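Local atomic coordinates of mandelate racemase/muconate lactonizing enzyme (Jannaschia sp., PDB entry 4J3Z), a protein that probably catalyses an isomerase reaction of the enolase superfamily, akin to those of mandelate racemase and muconate lactonizing enzyme. Residues 141-153 / 188-200. Sequence-based numbering, arbitrary orientation.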
# COMPACT_ATOMS: atom_id res chain seq x y z
N ASN D 141 -49.04 1.45 11.97
CA ASN D 141 -48.61 1.93 10.66
C ASN D 141 -47.77 3.20 10.77
O ASN D 141 -46.71 3.32 10.13
CB ASN D 141 -49.84 2.18 9.77
CG ASN D 141 -51.03 1.31 10.16
OD1 ASN D 141 -51.04 0.10 9.91
ND2 ASN D 141 -52.03 1.93 10.79
N ALA D 142 -48.24 4.13 11.61
CA ALA D 142 -47.54 5.38 11.85
C ALA D 142 -46.22 5.19 12.59
O ALA D 142 -45.31 5.98 12.43
CB ALA D 142 -48.44 6.35 12.61
N PHE D 143 -46.12 4.13 13.39
CA PHE D 143 -44.98 3.95 14.29
C PHE D 143 -43.64 4.00 13.56
O PHE D 143 -42.71 4.66 14.02
CB PHE D 143 -45.09 2.64 15.09
CG PHE D 143 -43.94 2.43 16.05
CD1 PHE D 143 -43.95 3.01 17.32
CD2 PHE D 143 -42.84 1.66 15.68
CE1 PHE D 143 -42.89 2.83 18.19
CE2 PHE D 143 -41.78 1.47 16.55
CZ PHE D 143 -41.80 2.05 17.81
N TRP D 144 -43.58 3.31 12.42
CA TRP D 144 -42.34 3.11 11.64
C TRP D 144 -41.72 4.37 11.07
O TRP D 144 -40.52 4.37 10.75
CB TRP D 144 -42.59 2.08 10.53
CG TRP D 144 -43.28 0.88 11.06
CD1 TRP D 144 -44.53 0.44 10.72
CD2 TRP D 144 -42.80 0.00 12.08
NE1 TRP D 144 -44.85 -0.68 11.46
CE2 TRP D 144 -43.80 -0.97 12.30
CE3 TRP D 144 -41.62 -0.06 12.83
CZ2 TRP D 144 -43.66 -2.00 13.23
CZ3 TRP D 144 -41.48 -1.09 13.76
CH2 TRP D 144 -42.49 -2.04 13.95
N THR D 145 -42.51 5.43 10.94
CA THR D 145 -42.00 6.71 10.46
C THR D 145 -42.15 7.80 11.51
O THR D 145 -42.20 8.99 11.20
CB THR D 145 -42.67 7.16 9.14
OG1 THR D 145 -44.09 7.27 9.33
CG2 THR D 145 -42.38 6.17 8.01
N SER D 146 -42.17 7.40 12.78
CA SER D 146 -42.45 8.34 13.87
C SER D 146 -41.31 8.51 14.89
O SER D 146 -41.13 7.66 15.75
CB SER D 146 -43.77 7.97 14.57
OG SER D 146 -44.07 8.91 15.59
N PRO D 147 -40.57 9.63 14.79
CA PRO D 147 -39.47 9.96 15.73
C PRO D 147 -39.94 10.19 17.17
O PRO D 147 -39.19 9.94 18.12
CB PRO D 147 -38.89 11.26 15.15
CG PRO D 147 -39.39 11.33 13.74
CD PRO D 147 -40.71 10.64 13.73
N GLU D 148 -41.17 10.66 17.33
CA GLU D 148 -41.74 10.87 18.66
C GLU D 148 -42.16 9.53 19.29
O GLU D 148 -41.88 9.27 20.46
CB GLU D 148 -42.92 11.84 18.58
CG GLU D 148 -42.63 13.16 17.85
CD GLU D 148 -42.36 12.97 16.35
OE1 GLU D 148 -42.93 12.04 15.75
OE2 GLU D 148 -41.55 13.76 15.77
N MET D 149 -42.82 8.68 18.51
CA MET D 149 -43.23 7.36 18.98
C MET D 149 -42.03 6.45 19.27
O MET D 149 -42.06 5.66 20.21
CB MET D 149 -44.17 6.70 17.96
CG MET D 149 -45.50 7.42 17.81
SD MET D 149 -46.62 6.66 16.63
CE MET D 149 -47.49 8.12 16.07
N ALA D 150 -40.97 6.58 18.47
CA ALA D 150 -39.73 5.86 18.70
C ALA D 150 -39.00 6.36 19.96
O ALA D 150 -38.40 5.56 20.68
CB ALA D 150 -38.83 5.94 17.47
N ALA D 151 -39.06 7.67 20.21
CA ALA D 151 -38.57 8.24 21.48
C ALA D 151 -39.32 7.69 22.70
O ALA D 151 -38.70 7.27 23.67
CB ALA D 151 -38.63 9.76 21.45
N GLU D 152 -40.65 7.70 22.65
CA GLU D 152 -41.47 7.12 23.72
C GLU D 152 -41.14 5.65 23.96
O GLU D 152 -40.92 5.23 25.10
CB GLU D 152 -42.96 7.28 23.42
CG GLU D 152 -43.46 8.72 23.41
CD GLU D 152 -44.95 8.83 23.12
OE1 GLU D 152 -45.62 7.78 22.97
OE2 GLU D 152 -45.47 9.96 23.07
N SER D 153 -41.11 4.87 22.87
CA SER D 153 -40.74 3.46 22.94
C SER D 153 -39.29 3.25 23.40
O SER D 153 -38.98 2.23 24.03
CB SER D 153 -40.96 2.78 21.58
OG SER D 153 -40.27 1.53 21.48
N LEU D 188 -35.36 11.65 7.89
CA LEU D 188 -35.99 10.74 8.87
C LEU D 188 -35.01 10.03 9.81
O LEU D 188 -35.33 9.80 10.97
CB LEU D 188 -36.88 9.71 8.16
CG LEU D 188 -37.84 8.85 8.99
CD1 LEU D 188 -38.91 9.69 9.68
CD2 LEU D 188 -38.48 7.77 8.14
N SER D 189 -33.82 9.69 9.31
CA SER D 189 -32.73 9.12 10.12
C SER D 189 -32.21 10.06 11.21
O SER D 189 -32.05 9.65 12.36
CB SER D 189 -31.55 8.70 9.23
OG SER D 189 -31.96 7.84 8.19
N ALA D 190 -31.94 11.31 10.84
CA ALA D 190 -31.52 12.34 11.80
C ALA D 190 -32.63 12.70 12.81
O ALA D 190 -32.39 12.71 14.02
CB ALA D 190 -31.02 13.59 11.08
N ARG D 191 -33.83 12.98 12.31
CA ARG D 191 -34.98 13.25 13.20
C ARG D 191 -35.18 12.13 14.21
O ARG D 191 -35.39 12.39 15.40
CB ARG D 191 -36.27 13.46 12.38
CG ARG D 191 -36.46 14.87 11.86
CD ARG D 191 -37.69 14.98 10.94
NE ARG D 191 -38.89 14.32 11.50
CZ ARG D 191 -39.96 13.96 10.79
NH1 ARG D 191 -40.01 14.18 9.48
NH2 ARG D 191 -40.98 13.36 11.39
N PHE D 192 -35.08 10.88 13.74
CA PHE D 192 -35.10 9.70 14.61
C PHE D 192 -34.00 9.71 15.66
O PHE D 192 -34.28 9.48 16.84
CB PHE D 192 -35.02 8.42 13.79
CG PHE D 192 -36.34 7.72 13.61
CD1 PHE D 192 -37.35 8.29 12.83
CD2 PHE D 192 -36.56 6.49 14.20
CE1 PHE D 192 -38.56 7.63 12.66
CE2 PHE D 192 -37.76 5.83 14.03
CZ PHE D 192 -38.76 6.40 13.26
N CYS D 193 -32.77 9.97 15.24
CA CYS D 193 -31.63 10.04 16.18
C CYS D 193 -31.75 11.18 17.19
O CYS D 193 -31.41 11.01 18.36
CB CYS D 193 -30.29 10.17 15.43
SG CYS D 193 -29.64 8.65 14.70
N ALA D 194 -32.20 12.35 16.74
CA ALA D 194 -32.37 13.52 17.62
C ALA D 194 -33.39 13.29 18.74
O ALA D 194 -33.11 13.59 19.90
CB ALA D 194 -32.76 14.77 16.83
N ALA D 195 -34.55 12.74 18.38
CA ALA D 195 -35.65 12.52 19.33
C ALA D 195 -35.31 11.46 20.35
O ALA D 195 -35.61 11.61 21.54
CB ALA D 195 -36.94 12.17 18.59
N ILE D 196 -34.67 10.38 19.89
CA ILE D 196 -34.27 9.29 20.78
C ILE D 196 -33.14 9.78 21.69
O ILE D 196 -33.14 9.49 22.88
CB ILE D 196 -33.86 8.02 20.00
CG1 ILE D 196 -35.05 7.49 19.19
CG2 ILE D 196 -33.37 6.94 20.95
CD1 ILE D 196 -34.68 6.52 18.08
N ARG D 197 -32.23 10.57 21.12
CA ARG D 197 -31.11 11.16 21.87
C ARG D 197 -31.61 12.00 23.05
O ARG D 197 -31.11 11.85 24.17
CB ARG D 197 -30.23 12.02 20.95
CG ARG D 197 -28.73 11.79 21.03
CD ARG D 197 -28.15 11.72 22.43
NE ARG D 197 -28.15 10.36 23.00
CZ ARG D 197 -27.35 9.37 22.60
NH1 ARG D 197 -27.43 8.18 23.19
NH2 ARG D 197 -26.48 9.56 21.62
N ASP D 198 -32.58 12.87 22.78
CA ASP D 198 -33.25 13.66 23.83
C ASP D 198 -33.92 12.76 24.88
O ASP D 198 -33.86 13.07 26.06
CB ASP D 198 -34.35 14.58 23.26
CG ASP D 198 -33.80 15.73 22.43
OD1 ASP D 198 -32.64 16.16 22.66
OD2 ASP D 198 -34.55 16.20 21.54
N ALA D 199 -34.58 11.70 24.43
CA ALA D 199 -35.35 10.83 25.33
C ALA D 199 -34.46 10.05 26.28
O ALA D 199 -34.65 10.11 27.50
CB ALA D 199 -36.26 9.90 24.55
N VAL D 200 -33.48 9.34 25.73
CA VAL D 200 -32.57 8.49 26.51
C VAL D 200 -31.38 9.22 27.14
O VAL D 200 -30.78 8.71 28.09
CB VAL D 200 -32.07 7.26 25.71
CG1 VAL D 200 -33.25 6.45 25.17
CG2 VAL D 200 -31.13 7.67 24.58
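P147 sits on the ring of F192 at the start of helix 147-159. Its CA stands over one face in a CH-pi contact, 4.2 Å from the ring centroid and 21° off the normal, while CG comes within 3.8 Å of F192 CD1. Backbone closes in around the ring's edge: S146 N lies 3.6 Å from F192 CZ, near the ring plane, with T145 C also at the rim. A150 CB approaches obliquely, 3.6 Å from F192 CE2. With chi1 at -102°, away from the usual staggered values, the ring is swung in under the first turn of the other helix. Cut back to an alanine, F192 would give up its ring, which would probably leave a gap beneath P147 and A150 and take from the F143 to S146 turn the surface its backbone packs on. The same first turn is capped by S146, whose OG accepts from M149 N.

Further along, small residues let the helices draw close: the axes of 147-153 and 188-200 come within 8.2 Å and run in broadly the same direction, crossing at -33°. A195 CB rests against P147 O, and A151 CB fits between A195 and A199, 3.9 Å from A199 CB. These are successive outer helices of the enolase-superfamily barrel; each is the helix of a beta-alpha-beta crossover, and the two crossovers share strand 164-167, whose F167 touches F192 and I196 from the barrel side.

R191, its chain bent at chi3, brings its guanidinium obliquely up to P147, NH2 3.5 Å from CG. Beyond it the solvent side is looser. E148 OE2 lies near the guanidinium plane but too far from NH2 for a salt bridge, so any attraction is probably modest, and D187 offers R191 a weak, long ion pair. At the exposed T145, L188 CD1 merely brushes the carbonyl oxygen.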